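Local coordinates for protein acetaldehyde dehydrogenase (Acetylating) (Geobacillus thermoglucosidasius, PDB 5J78) that probably catalyses the reversible, NAD-dependent interconversion of acetaldehyde and acetyl-CoA, at residues A[87-90]-A[91-95]; A[257-260]-A[261-265]; A[167-170]-A[171-175]; A[290-293]-A[294-298]. All blocks are in the same frame, centred on the assembly; numbering follows the deposited sequence.

Interaction 1 (A[87-90]-A[91-95]); sequences GNVE and DKTLK. With ACT (acetate ion), chain I.
N88 and D91 meet at the start of helix 89-107 with their flat ends steeply inclined, amide and carboxylate planes 66° apart. The amide uses both of its ends. Its OD1 accepts from the backbone N of D91 at 2.9 Å, the N-cap bond, while ND2 donates to D91 OD2 at 3.1 Å, a bond lying close to the amide's own plane but, given the tilt, reaching the carboxylate from above. The side chain can bend back over the first turn because N88 CG stands between its backbone N and carbonyl carbon (chi1 64°). D91 OD2 has a second donor in the backbone N of D268.

One turn on, T93 doubles the helical bond to V89: its N at 2.9 Å and its OG1 at 2.7 Å both donate to V89 O, from opposite faces of the carbonyl plane. On another side of the helix K92 and K95 converge on an acetate, probably from the crystallisation liquor, whose O atom accepts from K92 NZ at 3.1 Å and from K95 NZ at 2.8 Å; both amines also form salt bridges with D268, and S145 binds the acetate as well. The helix start is thus fixed by side-chain bonds, while D268 would probably offset part of the charge of the two neighbouring lysines, beside which the acetate has settled as a further anion.

Interaction 2 (A[257-260]-A[261-265]); sequences AVQL and IIQSK
I261 sends its backbone N to A257 O at 2.9 Å, and its CG1 lies against the same carbonyl oxygen at 3.3 Å. I262 repeats the bond one residue on, to V258 O, and runs alongside V258, pointing the same way, so that its CD1 touches V258 CG1 at 3.6 Å. These aliphatic groups line a buried flank of helix 254-265, which joins the adjacent parallel strands 244-248 and 276-282 in a beta-alpha-beta crossover of the seven-stranded sheet. Q263 runs alongside Q259, pointing the same way, and Q259 NE2 donates to Q263 OE1 at 3.2 Å, from above the acceptor's carbonyl plane, 52° out of it. Q263 NE2 in turn donates to M473 O of the second subunit. Q259 gets there by a bend at chi2 (-82°), which folds its amide along the helix while OE1 binds K256. With an alanine in place of Q259, Q263 OE1 would probably lose this donor and K256 a partner. S264 donates its N to L260 O at 3.1 Å; L260 O also accepts from a water, whose oxygen lies 2.8 Å from L260 O, and the S264 hydroxyl is bound to E276 and to the backbone N of T425.

Interaction 3 (A[167-170]-A[171-175]); sequences PSAA and KCTAE
The first turn of helix 170-186, where T173 reaches back to the N-cap residue A169, follows strand 160-165 in a beta-alpha-beta crossover to the adjacent parallel strand 194-196, probably part of the nucleotide-binding domain as in other aldehyde dehydrogenases. A169 O is gripped twice by one residue. T173 N donates to it at 3.1 Å, in a bond that comes in nearly head-on to the oxygen, while T173 OG1 donates at 2.7 Å from above the carbonyl plane, 38° out of it. The hydroxyl can turn back because OG1 sits opposite the carbonyl carbon of T173 and next to its N (chi1 -55°). On the following residue the ordinary helical bond, A174 N to A170 O at 3.0 Å, takes over, and A174 CB rests 3.4 Å from that A170 O.

C172 brings sulfur to the same turn: its SG approaches A169 CB at 4.0 Å, and the side chain is also covered by M79 and A80 of helix 55-84 and by P143 and T144 of helix 143-156. A169 has no polar side chain to cap with; instead two N-H groups of this helix start, those of K171 and C172, are met by the carboxylate of E83 on helix 55-84, whose negative charge would probably suit the helix dipole, while the T173 hydroxyl is satisfied within the turn.

Interaction 4 (A[290-293]-A[294-298]); sequences VAEL and KQQGA
Helix 286-295 closes in a Schellman motif, with A298 N bonded to L293 O at 2.9 Å, G297 N to K294 O at 3.1 Å, and G297 as the C-prime residue at positive phi (115°), where a CB would be jammed against the preceding carbonyl oxygen. The reversal also brings L293 CB and A298 CB together at 3.8 Å, an apolar contact of the kind that commonly accompanies this ending. Across the last turn, E292 and Q296 join their polar ends. Q296 NE2 donates to E292 OE2 at 3.1 Å in a fairly straight bond (164°), meeting the oxygen on its anti side, with the amide and carboxylate planes steeply inclined, 74° apart. E292 bends at chi2 to bring its carboxylate over, whereas Q296 runs extended beyond CG, and the same NE2 also donates to A255 O. A leucine in place of Q296 would probably leave both E292 OE2 and A255 O without this donor, and so loosen the tie between the helix end and its neighbour. That neighbour is helix 254-265, whose V258 packs on L293 and Q296; strand 367-373 presents F370 to V290 and L293, and A298 begins strand 298-300, at the edge of the sheet within this chain, against L345 and V347 of strand 345-349.

Overall arrangement
All four contacts are local, one turn of helix or its end, yet their chemistry follows their place. Interactions 1 and 3 are helix starts 16 Å apart between centres, both leaning on helix 55-84: the first supplies its own polar cap side chain, the second borrows a carboxylate from that helix. In each a threonine doubles a backbone bond. Interactions 2 and 4 touch directly: V258 CG1 lies 3.8 Å from L293 CD2 and I262 CD1 3.5 Å from Q296 CB, joining helices 254-265 and 286-295, which connect strands of the seven-stranded parallel sheet. Interactions 2 and 3 are buried, 1 and 4 only partly. Interactions 1 and 2 both meet the second subunit, whereas 290-298 ends a helix far from the chain's centre.

Interaction 1 (A[87-90]-A[91-95])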
ATOM      1  N   GLY A  87      -6.518   1.682 -37.178  1.00 17.46           N
ATOM      2  CA  GLY A  87      -5.781   1.220 -38.336  1.00 19.39           C
ATOM      3  C   GLY A  87      -6.633   0.667 -39.476  1.00 26.17           C
ATOM      4  O   GLY A  87      -7.821   0.960 -39.565  1.00 25.28           O
ATOM      5  N   ASN A  88      -6.011  -0.132 -40.347  1.00 22.67           N
ATOM      6  CA  ASN A  88      -6.679  -0.735 -41.506  1.00 22.39           C
ATOM      7  C   ASN A  88      -6.142  -2.130 -41.770  1.00 26.65           C
ATOM      8  O   ASN A  88      -5.019  -2.443 -41.385  1.00 22.50           O
ATOM      9  CB  ASN A  88      -6.491   0.125 -42.752  1.00 17.48           C
ATOM     10  CG  ASN A  88      -5.043   0.226 -43.170  1.00 16.07           C
ATOM     11  OD1 ASN A  88      -4.455  -0.750 -43.636  1.00 23.15           O
ATOM     12  ND2 ASN A  88      -4.452   1.400 -42.998  1.00 23.42           N
ATOM     13  N   VAL A  89      -6.930  -2.954 -42.457  1.00 16.93           N
ATOM     14  CA  VAL A  89      -6.663  -4.381 -42.548  1.00 18.01           C
ATOM     15  C   VAL A  89      -5.418  -4.745 -43.372  1.00 17.37           C
ATOM     16  O   VAL A  89      -4.724  -5.685 -43.047  1.00 23.37           O
ATOM     17  CB  VAL A  89      -7.876  -5.118 -43.122  1.00 30.47           C
ATOM     18  CG1 VAL A  89      -7.638  -6.642 -43.151  1.00 26.29           C
ATOM     19  CG2 VAL A  89      -9.087  -4.825 -42.269  1.00 24.51           C
ATOM     20  N   GLU A  90      -5.163  -3.991 -44.432  0.53 23.09           N
ATOM     21  CA  GLU A  90      -3.985  -4.191 -45.271  0.53 25.24           C
ATOM     22  C   GLU A  90      -2.690  -4.078 -44.441  0.53 23.35           C
ATOM     23  O   GLU A  90      -1.826  -4.970 -44.443  0.53 18.80           O
ATOM     24  CB  GLU A  90      -4.003  -3.155 -46.409  0.53 28.56           C
ATOM     25  CG  GLU A  90      -3.098  -3.450 -47.600  0.53 39.02           C
ATOM     26  CD  GLU A  90      -3.369  -2.524 -48.787  0.53 42.75           C
ATOM     27  OE1 GLU A  90      -4.461  -1.912 -48.852  0.53 31.18           O
ATOM     28  OE2 GLU A  90      -2.482  -2.405 -49.657  0.53 43.72           O
ATOM     29  N   ASP A  91      -2.577  -2.981 -43.711  1.00 21.64           N
ATOM     30  CA  ASP A  91      -1.362  -2.680 -42.963  1.00 14.79           C
ATOM     31  C   ASP A  91      -1.268  -3.624 -41.754  1.00 23.28           C
ATOM     32  O   ASP A  91      -0.189  -4.141 -41.459  1.00 21.04           O
ATOM     33  CB  ASP A  91      -1.342  -1.200 -42.566  1.00 21.46           C
ATOM     34  CG  ASP A  91      -1.242  -0.259 -43.795  1.00 21.40           C
ATOM     35  OD1 ASP A  91      -0.977  -0.762 -44.912  1.00 24.81           O
ATOM     36  OD2 ASP A  91      -1.406   0.977 -43.650  1.00 20.90           O
ATOM     37  N   LYS A  92      -2.387  -3.930 -41.105  1.00 21.16           N
ATOM     38  CA  LYS A  92      -2.337  -4.860 -39.971  1.00 15.59           C
ATOM     39  C   LYS A  92      -1.908  -6.241 -40.446  1.00 17.78           C
ATOM     40  O   LYS A  92      -1.206  -6.966 -39.713  1.00 16.59           O
ATOM     41  CB  LYS A  92      -3.667  -4.925 -39.229  1.00 16.97           C
ATOM     42  CG  LYS A  92      -3.905  -3.707 -38.312  1.00 22.56           C
ATOM     43  CD  LYS A  92      -4.847  -4.021 -37.155  1.00 25.99           C
ATOM     44  CE  LYS A  92      -5.246  -2.806 -36.339  1.00 22.78           C
ATOM     45  NZ  LYS A  92      -4.141  -2.197 -35.570  1.00 18.51           N
ATOM     46  N   THR A  93      -2.273  -6.591 -41.682  1.00 18.58           N
ATOM     47  CA  THR A  93      -1.911  -7.896 -42.239  1.00 18.64           C
ATOM     48  C   THR A  93      -0.389  -7.939 -42.437  1.00 19.18           C
ATOM     49  O   THR A  93       0.263  -8.932 -42.123  1.00 20.79           O
ATOM     50  CB  THR A  93      -2.657  -8.196 -43.589  1.00 21.59           C
ATOM     51  OG1 THR A  93      -4.077  -8.273 -43.364  1.00 19.89           O
ATOM     52  CG2 THR A  93      -2.211  -9.526 -44.165  1.00 21.57           C
ATOM     53  N   LEU A  94       0.159  -6.847 -42.960  1.00 17.58           N
ATOM     54  CA  LEU A  94       1.594  -6.687 -43.130  1.00 22.65           C
ATOM     55  C   LEU A  94       2.323  -6.733 -41.789  1.00 23.75           C
ATOM     56  O   LEU A  94       3.388  -7.338 -41.669  1.00 18.92           O
ATOM     57  CB  LEU A  94       1.909  -5.370 -43.824  1.00 14.86           C
ATOM     58  CG  LEU A  94       1.550  -5.289 -45.303  1.00 30.05           C
ATOM     59  CD1 LEU A  94       1.773  -3.872 -45.833  1.00 27.13           C
ATOM     60  CD2 LEU A  94       2.367  -6.296 -46.105  1.00 28.84           C
ATOM     61  N   LYS A  95       1.745  -6.071 -40.794  1.00 20.35           N
ATOM     62  CA  LYS A  95       2.276  -6.096 -39.446  1.00 28.58           C
ATOM     63  C   LYS A  95       2.340  -7.538 -38.917  1.00 21.64           C
ATOM     64  O   LYS A  95       3.353  -7.935 -38.348  1.00 22.07           O
ATOM     65  CB  LYS A  95       1.426  -5.204 -38.530  1.00 26.52           C
ATOM     66  CG  LYS A  95       2.142  -4.757 -37.259  1.00 25.57           C
ATOM     67  CD  LYS A  95       1.228  -4.066 -36.260  1.00 25.51           C
ATOM     68  CE  LYS A  95       0.565  -2.799 -36.819  1.00 19.52           C
ATOM     69  NZ  LYS A  95      -0.389  -2.264 -35.773  1.00 19.66           N
TER
HETATM   70  C   ACT I1005      -1.822  -5.621 -35.296  1.00 11.09           C
HETATM   71  O   ACT I1005      -2.042  -4.400 -35.194  1.00 26.46           O
HETATM   72  OXT ACT I1005      -1.081  -6.134 -34.474  1.00 14.21           O
HETATM   73  CH3 ACT I1005      -2.392  -6.441 -36.409  1.00 49.64           C

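Interaction 2 (A[257-260]-A[261-265])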
ATOM      1  N   ALA A 257      12.845  10.820 -49.515  1.00 26.83           N
ATOM      2  CA  ALA A 257      12.693  11.018 -48.085  1.00 30.25           C
ATOM      3  C   ALA A 257      11.218  11.132 -47.713  1.00 32.54           C
ATOM      4  O   ALA A 257      10.743  10.463 -46.790  1.00 20.15           O
ATOM      5  CB  ALA A 257      13.443  12.253 -47.652  1.00 35.18           C
ATOM      6  N   VAL A 258      10.495  11.966 -48.456  1.00 29.73           N
ATOM      7  CA  VAL A 258       9.072  12.168 -48.225  1.00 21.44           C
ATOM      8  C   VAL A 258       8.303  10.878 -48.400  1.00 29.37           C
ATOM      9  O   VAL A 258       7.393  10.584 -47.618  1.00 23.59           O
ATOM     10  CB  VAL A 258       8.480  13.241 -49.183  1.00 20.85           C
ATOM     11  CG1 VAL A 258       6.942  13.250 -49.144  1.00 19.47           C
ATOM     12  CG2 VAL A 258       9.002  14.582 -48.818  1.00 24.17           C
ATOM     13  N   GLN A 259       8.653  10.125 -49.437  1.00 24.28           N
ATOM     14  CA  GLN A 259       8.031   8.835 -49.685  1.00 26.60           C
ATOM     15  C   GLN A 259       8.247   7.871 -48.518  1.00 26.34           C
ATOM     16  O   GLN A 259       7.313   7.187 -48.084  1.00 23.04           O
ATOM     17  CB  GLN A 259       8.579   8.235 -50.983  1.00 28.06           C
ATOM     18  CG  GLN A 259       7.921   6.941 -51.415  1.00 36.30           C
ATOM     19  CD  GLN A 259       8.472   5.717 -50.700  1.00 57.24           C
ATOM     20  OE1 GLN A 259       9.686   5.496 -50.664  1.00 60.69           O
ATOM     21  NE2 GLN A 259       7.578   4.913 -50.123  1.00 60.39           N
ATOM     22  N   LEU A 260       9.472   7.796 -48.012  1.00 28.22           N
ATOM     23  CA  LEU A 260       9.754   6.898 -46.894  1.00 22.78           C
ATOM     24  C   LEU A 260       8.956   7.336 -45.659  1.00 21.63           C
ATOM     25  O   LEU A 260       8.385   6.493 -44.954  1.00 22.63           O
ATOM     26  CB  LEU A 260      11.262   6.856 -46.586  1.00 24.83           C
ATOM     27  CG  LEU A 260      12.130   6.175 -47.648  1.00 21.38           C
ATOM     28  CD1 LEU A 260      13.604   6.585 -47.548  1.00 17.78           C
ATOM     29  CD2 LEU A 260      11.984   4.671 -47.580  1.00 24.65           C
ATOM     30  N   ILE A 261       8.888   8.650 -45.432  1.00 22.10           N
ATOM     31  CA  ILE A 261       8.204   9.209 -44.266  1.00 17.02           C
ATOM     32  C   ILE A 261       6.690   8.981 -44.323  1.00 28.63           C
ATOM     33  O   ILE A 261       6.072   8.610 -43.323  1.00 22.01           O
ATOM     34  CB  ILE A 261       8.489  10.718 -44.128  1.00 18.57           C
ATOM     35  CG1 ILE A 261       9.930  10.944 -43.648  1.00 23.50           C
ATOM     36  CG2 ILE A 261       7.534  11.360 -43.133  1.00 19.09           C
ATOM     37  CD1 ILE A 261      10.417  12.386 -43.840  1.00 19.50           C
ATOM     38  N   ILE A 262       6.090   9.181 -45.494  1.00 19.36           N
ATOM     39  CA  ILE A 262       4.640   9.041 -45.619  1.00 23.61           C
ATOM     40  C   ILE A 262       4.255   7.577 -45.508  1.00 22.07           C
ATOM     41  O   ILE A 262       3.277   7.232 -44.843  1.00 22.49           O
ATOM     42  CB  ILE A 262       4.115   9.645 -46.954  1.00 25.63           C
ATOM     43  CG1 ILE A 262       4.136  11.164 -46.866  1.00 26.32           C
ATOM     44  CG2 ILE A 262       2.701   9.173 -47.242  1.00 23.22           C
ATOM     45  CD1 ILE A 262       3.793  11.901 -48.202  1.00 23.68           C
ATOM     46  N   GLN A 263       5.033   6.706 -46.134  1.00 17.89           N
ATOM     47  CA  GLN A 263       4.753   5.288 -46.016  1.00 21.86           C
ATOM     48  C   GLN A 263       4.806   4.836 -44.541  1.00 28.52           C
ATOM     49  O   GLN A 263       3.954   4.074 -44.080  1.00 19.58           O
ATOM     50  CB  GLN A 263       5.737   4.465 -46.851  1.00 23.79           C
ATOM     51  CG  GLN A 263       5.297   3.005 -46.995  1.00 34.16           C
ATOM     52  CD  GLN A 263       6.331   2.118 -47.676  1.00 51.36           C
ATOM     53  OE1 GLN A 263       7.447   2.547 -47.990  1.00 57.42           O
ATOM     54  NE2 GLN A 263       5.961   0.864 -47.895  1.00 38.41           N
ATOM     55  N   SER A 264       5.806   5.318 -43.814  1.00 24.49           N
ATOM     56  CA  SER A 264       6.000   4.949 -42.415  1.00 17.59           C
ATOM     57  C   SER A 264       4.933   5.566 -41.516  1.00 20.89           C
ATOM     58  O   SER A 264       4.373   4.885 -40.651  1.00 18.35           O
ATOM     59  CB  SER A 264       7.401   5.382 -41.940  1.00 23.38           C
ATOM     60  OG  SER A 264       7.501   5.353 -40.532  1.00 22.81           O
ATOM     61  N   LYS A 265       4.665   6.857 -41.716  1.00 21.12           N
ATOM     62  CA  LYS A 265       3.735   7.604 -40.862  1.00 18.19           C
ATOM     63  C   LYS A 265       2.300   7.111 -40.984  1.00 25.08           C
ATOM     64  O   LYS A 265       1.581   7.013 -39.987  1.00 21.85           O
ATOM     65  CB  LYS A 265       3.803   9.099 -41.194  1.00 21.94           C
ATOM     66  CG  LYS A 265       2.789   9.978 -40.480  1.00 23.23           C
ATOM     67  CD  LYS A 265       2.821   9.777 -38.977  1.00 19.20           C
ATOM     68  CE  LYS A 265       2.239  10.946 -38.278  1.00 17.99           C
ATOM     69  NZ  LYS A 265       2.220  10.719 -36.798  1.00 22.30           N
TER
HETATM   70  O   HOH W   1       9.107   3.763 -45.165  1.00 24.26           O

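Interaction 3 (A[167-170]-A[171-175])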
ATOM      1  N   PRO A 167      -8.108  -4.304 -22.555  1.00 32.00           N
ATOM      2  CA  PRO A 167      -9.530  -4.671 -22.653  1.00 28.32           C
ATOM      3  C   PRO A 167     -10.187  -4.374 -24.026  1.00 29.41           C
ATOM      4  O   PRO A 167     -11.064  -5.120 -24.463  1.00 26.05           O
ATOM      5  CB  PRO A 167     -10.179  -3.831 -21.555  1.00 34.28           C
ATOM      6  CG  PRO A 167      -9.092  -3.567 -20.595  1.00 27.39           C
ATOM      7  CD  PRO A 167      -7.836  -3.438 -21.398  1.00 34.05           C
ATOM      8  N   SER A 168      -9.738  -3.338 -24.726  1.00 22.64           N
ATOM      9  CA  SER A 168     -10.364  -3.000 -26.004  1.00 24.08           C
ATOM     10  C   SER A 168      -9.897  -3.915 -27.160  1.00 28.15           C
ATOM     11  O   SER A 168     -10.344  -3.760 -28.314  1.00 22.77           O
ATOM     12  CB  SER A 168     -10.093  -1.532 -26.350  1.00 24.72           C
ATOM     13  OG  SER A 168      -8.758  -1.351 -26.761  1.00 41.64           O
ATOM     14  N   ALA A 169      -9.021  -4.871 -26.848  1.00 21.53           N
ATOM     15  CA  ALA A 169      -8.504  -5.814 -27.840  1.00 21.45           C
ATOM     16  C   ALA A 169      -8.510  -7.265 -27.331  1.00 23.42           C
ATOM     17  O   ALA A 169      -7.748  -8.104 -27.821  1.00 19.27           O
ATOM     18  CB  ALA A 169      -7.074  -5.400 -28.265  1.00 14.04           C
ATOM     19  N   ALA A 170      -9.377  -7.574 -26.370  1.00 16.78           N
ATOM     20  CA  ALA A 170      -9.361  -8.909 -25.750  1.00 15.87           C
ATOM     21  C   ALA A 170      -9.622 -10.071 -26.714  1.00 19.91           C
ATOM     22  O   ALA A 170      -8.933 -11.096 -26.662  1.00 16.89           O
ATOM     23  CB  ALA A 170     -10.353  -8.960 -24.621  1.00 19.88           C
ATOM     24  N   LYS A 171     -10.583  -9.921 -27.617  1.00 21.97           N
ATOM     25  CA  LYS A 171     -10.930 -11.025 -28.514  1.00 19.79           C
ATOM     26  C   LYS A 171      -9.873 -11.306 -29.590  1.00 15.86           C
ATOM     27  O   LYS A 171      -9.522 -12.454 -29.824  1.00 21.50           O
ATOM     28  CB  LYS A 171     -12.274 -10.749 -29.186  1.00 25.10           C
ATOM     29  CG  LYS A 171     -13.465 -10.869 -28.250  1.00 23.59           C
ATOM     30  CD  LYS A 171     -14.710 -10.320 -28.896  1.00 41.07           C
ATOM     31  CE  LYS A 171     -15.878 -10.320 -27.930  1.00 47.81           C
ATOM     32  NZ  LYS A 171     -16.469  -8.959 -27.811  1.00 63.66           N
ATOM     33  N   CYS A 172      -9.358 -10.279 -30.252  1.00 15.48           N
ATOM     34  CA  CYS A 172      -8.357 -10.544 -31.282  1.00 17.70           C
ATOM     35  C   CYS A 172      -7.033 -11.044 -30.652  1.00 25.85           C
ATOM     36  O   CYS A 172      -6.354 -11.900 -31.226  1.00 17.12           O
ATOM     37  CB  CYS A 172      -8.126  -9.309 -32.146  1.00 16.14           C
ATOM     38  SG  CYS A 172      -7.410  -7.920 -31.304  1.00 20.00           S
ATOM     39  N   THR A 173      -6.687 -10.533 -29.469  1.00 24.25           N
ATOM     40  CA  THR A 173      -5.481 -10.988 -28.750  1.00 18.95           C
ATOM     41  C   THR A 173      -5.605 -12.478 -28.369  1.00 19.68           C
ATOM     42  O   THR A 173      -4.704 -13.275 -28.630  1.00 15.66           O
ATOM     43  CB  THR A 173      -5.212 -10.116 -27.470  1.00 14.91           C
ATOM     44  OG1 THR A 173      -5.132  -8.732 -27.838  1.00 14.87           O
ATOM     45  CG2 THR A 173      -3.884 -10.502 -26.790  1.00 17.95           C
ATOM     46  N   ALA A 174      -6.723 -12.854 -27.760  1.00 15.33           N
ATOM     47  CA  ALA A 174      -6.953 -14.247 -27.416  1.00 17.31           C
ATOM     48  C   ALA A 174      -6.991 -15.150 -28.656  1.00 17.58           C
ATOM     49  O   ALA A 174      -6.521 -16.280 -28.597  1.00 20.55           O
ATOM     50  CB  ALA A 174      -8.243 -14.383 -26.612  1.00 21.86           C
ATOM     51  N   GLU A 175      -7.529 -14.674 -29.778  1.00 22.75           N
ATOM     52  CA  GLU A 175      -7.585 -15.509 -30.987  1.00 17.55           C
ATOM     53  C   GLU A 175      -6.170 -15.743 -31.519  1.00 20.63           C
ATOM     54  O   GLU A 175      -5.833 -16.855 -31.937  1.00 22.49           O
ATOM     55  CB  GLU A 175      -8.490 -14.870 -32.070  1.00 22.17           C
ATOM     56  CG  GLU A 175      -8.561 -15.620 -33.437  1.00 23.05           C
ATOM     57  CD  GLU A 175      -9.013 -17.083 -33.352  1.00 27.83           C
ATOM     58  OE1 GLU A 175      -9.567 -17.516 -32.320  1.00 22.05           O
ATOM     59  OE2 GLU A 175      -8.817 -17.817 -34.346  1.00 34.66           O
TER

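Interaction 4 (A[290-293]-A[294-298])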
ATOM      1  N   VAL A 290       7.676  20.917 -48.635  1.00 25.38           N
ATOM      2  CA  VAL A 290       6.238  21.158 -48.541  1.00 31.70           C
ATOM      3  C   VAL A 290       5.525  20.741 -49.839  1.00 38.15           C
ATOM      4  O   VAL A 290       4.482  20.081 -49.820  1.00 23.37           O
ATOM      5  CB  VAL A 290       5.951  22.649 -48.242  1.00 32.74           C
ATOM      6  CG1 VAL A 290       4.479  23.011 -48.522  1.00 33.53           C
ATOM      7  CG2 VAL A 290       6.298  22.984 -46.812  1.00 28.15           C
ATOM      8  N   ALA A 291       6.111  21.114 -50.969  1.00 28.34           N
ATOM      9  CA  ALA A 291       5.486  20.857 -52.252  1.00 30.56           C
ATOM     10  C   ALA A 291       5.507  19.362 -52.529  1.00 31.49           C
ATOM     11  O   ALA A 291       4.524  18.792 -53.007  1.00 25.81           O
ATOM     12  CB  ALA A 291       6.201  21.649 -53.368  1.00 34.91           C
ATOM     13  N   GLU A 292       6.617  18.713 -52.194  1.00 27.07           N
ATOM     14  CA  GLU A 292       6.719  17.278 -52.391  1.00 23.72           C
ATOM     15  C   GLU A 292       5.735  16.514 -51.477  1.00 22.89           C
ATOM     16  O   GLU A 292       5.142  15.511 -51.890  1.00 24.62           O
ATOM     17  CB  GLU A 292       8.155  16.818 -52.150  1.00 31.73           C
ATOM     18  CG  GLU A 292       8.423  15.395 -52.584  1.00 35.67           C
ATOM     19  CD  GLU A 292       8.315  15.215 -54.087  1.00 35.12           C
ATOM     20  OE1 GLU A 292       8.976  15.979 -54.821  1.00 37.72           O
ATOM     21  OE2 GLU A 292       7.578  14.313 -54.536  1.00 28.52           O
ATOM     22  N   LEU A 293       5.552  16.999 -50.251  1.00 26.53           N
ATOM     23  CA  LEU A 293       4.592  16.392 -49.325  1.00 27.88           C
ATOM     24  C   LEU A 293       3.164  16.544 -49.875  1.00 36.53           C
ATOM     25  O   LEU A 293       2.372  15.591 -49.875  1.00 21.84           O
ATOM     26  CB  LEU A 293       4.683  17.027 -47.928  1.00 20.54           C
ATOM     27  CG  LEU A 293       5.760  16.502 -46.957  1.00 25.98           C
ATOM     28  CD1 LEU A 293       6.070  17.546 -45.871  1.00 24.63           C
ATOM     29  CD2 LEU A 293       5.321  15.178 -46.310  1.00 23.35           C
ATOM     30  N   LYS A 294       2.827  17.750 -50.326  1.00 29.58           N
ATOM     31  CA  LYS A 294       1.518  17.976 -50.938  1.00 27.95           C
ATOM     32  C   LYS A 294       1.322  17.041 -52.123  1.00 27.04           C
ATOM     33  O   LYS A 294       0.266  16.418 -52.257  1.00 29.99           O
ATOM     34  CB  LYS A 294       1.362  19.443 -51.359  1.00 25.62           C
ATOM     35  CG  LYS A 294       1.025  20.380 -50.193  1.00 17.75           C
ATOM     36  CD  LYS A 294       0.834  21.800 -50.659  1.00 21.54           C
ATOM     37  CE  LYS A 294       0.347  22.694 -49.565  1.00 31.93           C
ATOM     38  NZ  LYS A 294       0.371  24.124 -50.002  1.00 29.49           N
ATOM     39  N   GLN A 295       2.347  16.919 -52.964  1.00 30.87           N
ATOM     40  CA  GLN A 295       2.253  16.087 -54.155  1.00 22.45           C
ATOM     41  C   GLN A 295       2.006  14.632 -53.816  1.00 28.58           C
ATOM     42  O   GLN A 295       1.403  13.903 -54.602  1.00 32.55           O
ATOM     43  CB  GLN A 295       3.529  16.217 -54.999  1.00 29.14           C
ATOM     44  CG  GLN A 295       3.422  15.629 -56.395  1.00 43.91           C
ATOM     45  CD  GLN A 295       2.550  16.464 -57.337  1.00 61.41           C
ATOM     46  OE1 GLN A 295       2.550  17.702 -57.287  1.00 57.00           O
ATOM     47  NE2 GLN A 295       1.804  15.787 -58.198  1.00 61.31           N
ATOM     48  N   GLN A 296       2.460  14.205 -52.643  1.00 29.01           N
ATOM     49  CA  GLN A 296       2.353  12.797 -52.256  1.00 26.16           C
ATOM     50  C   GLN A 296       1.200  12.538 -51.266  1.00 31.17           C
ATOM     51  O   GLN A 296       1.086  11.440 -50.703  1.00 27.00           O
ATOM     52  CB  GLN A 296       3.694  12.315 -51.663  1.00 23.12           C
ATOM     53  CG  GLN A 296       4.847  12.282 -52.677  1.00 23.43           C
ATOM     54  CD  GLN A 296       6.069  11.453 -52.241  1.00 34.04           C
ATOM     55  OE1 GLN A 296       5.933  10.377 -51.645  1.00 33.59           O
ATOM     56  NE2 GLN A 296       7.268  11.949 -52.561  1.00 29.94           N
ATOM     57  N   GLY A 297       0.355  13.545 -51.042  1.00 26.83           N
ATOM     58  CA  GLY A 297      -0.897  13.327 -50.330  1.00 25.68           C
ATOM     59  C   GLY A 297      -1.067  14.015 -48.994  1.00 24.96           C
ATOM     60  O   GLY A 297      -2.060  13.777 -48.299  1.00 24.23           O
ATOM     61  N   ALA A 298      -0.130  14.883 -48.630  1.00 24.31           N
ATOM     62  CA  ALA A 298      -0.247  15.629 -47.374  1.00 20.22           C
ATOM     63  C   ALA A 298      -1.167  16.833 -47.532  1.00 30.39           C
ATOM     64  O   ALA A 298      -1.098  17.531 -48.534  1.00 28.97           O
ATOM     65  CB  ALA A 298       1.124  16.100 -46.887  1.00 20.67           C
TER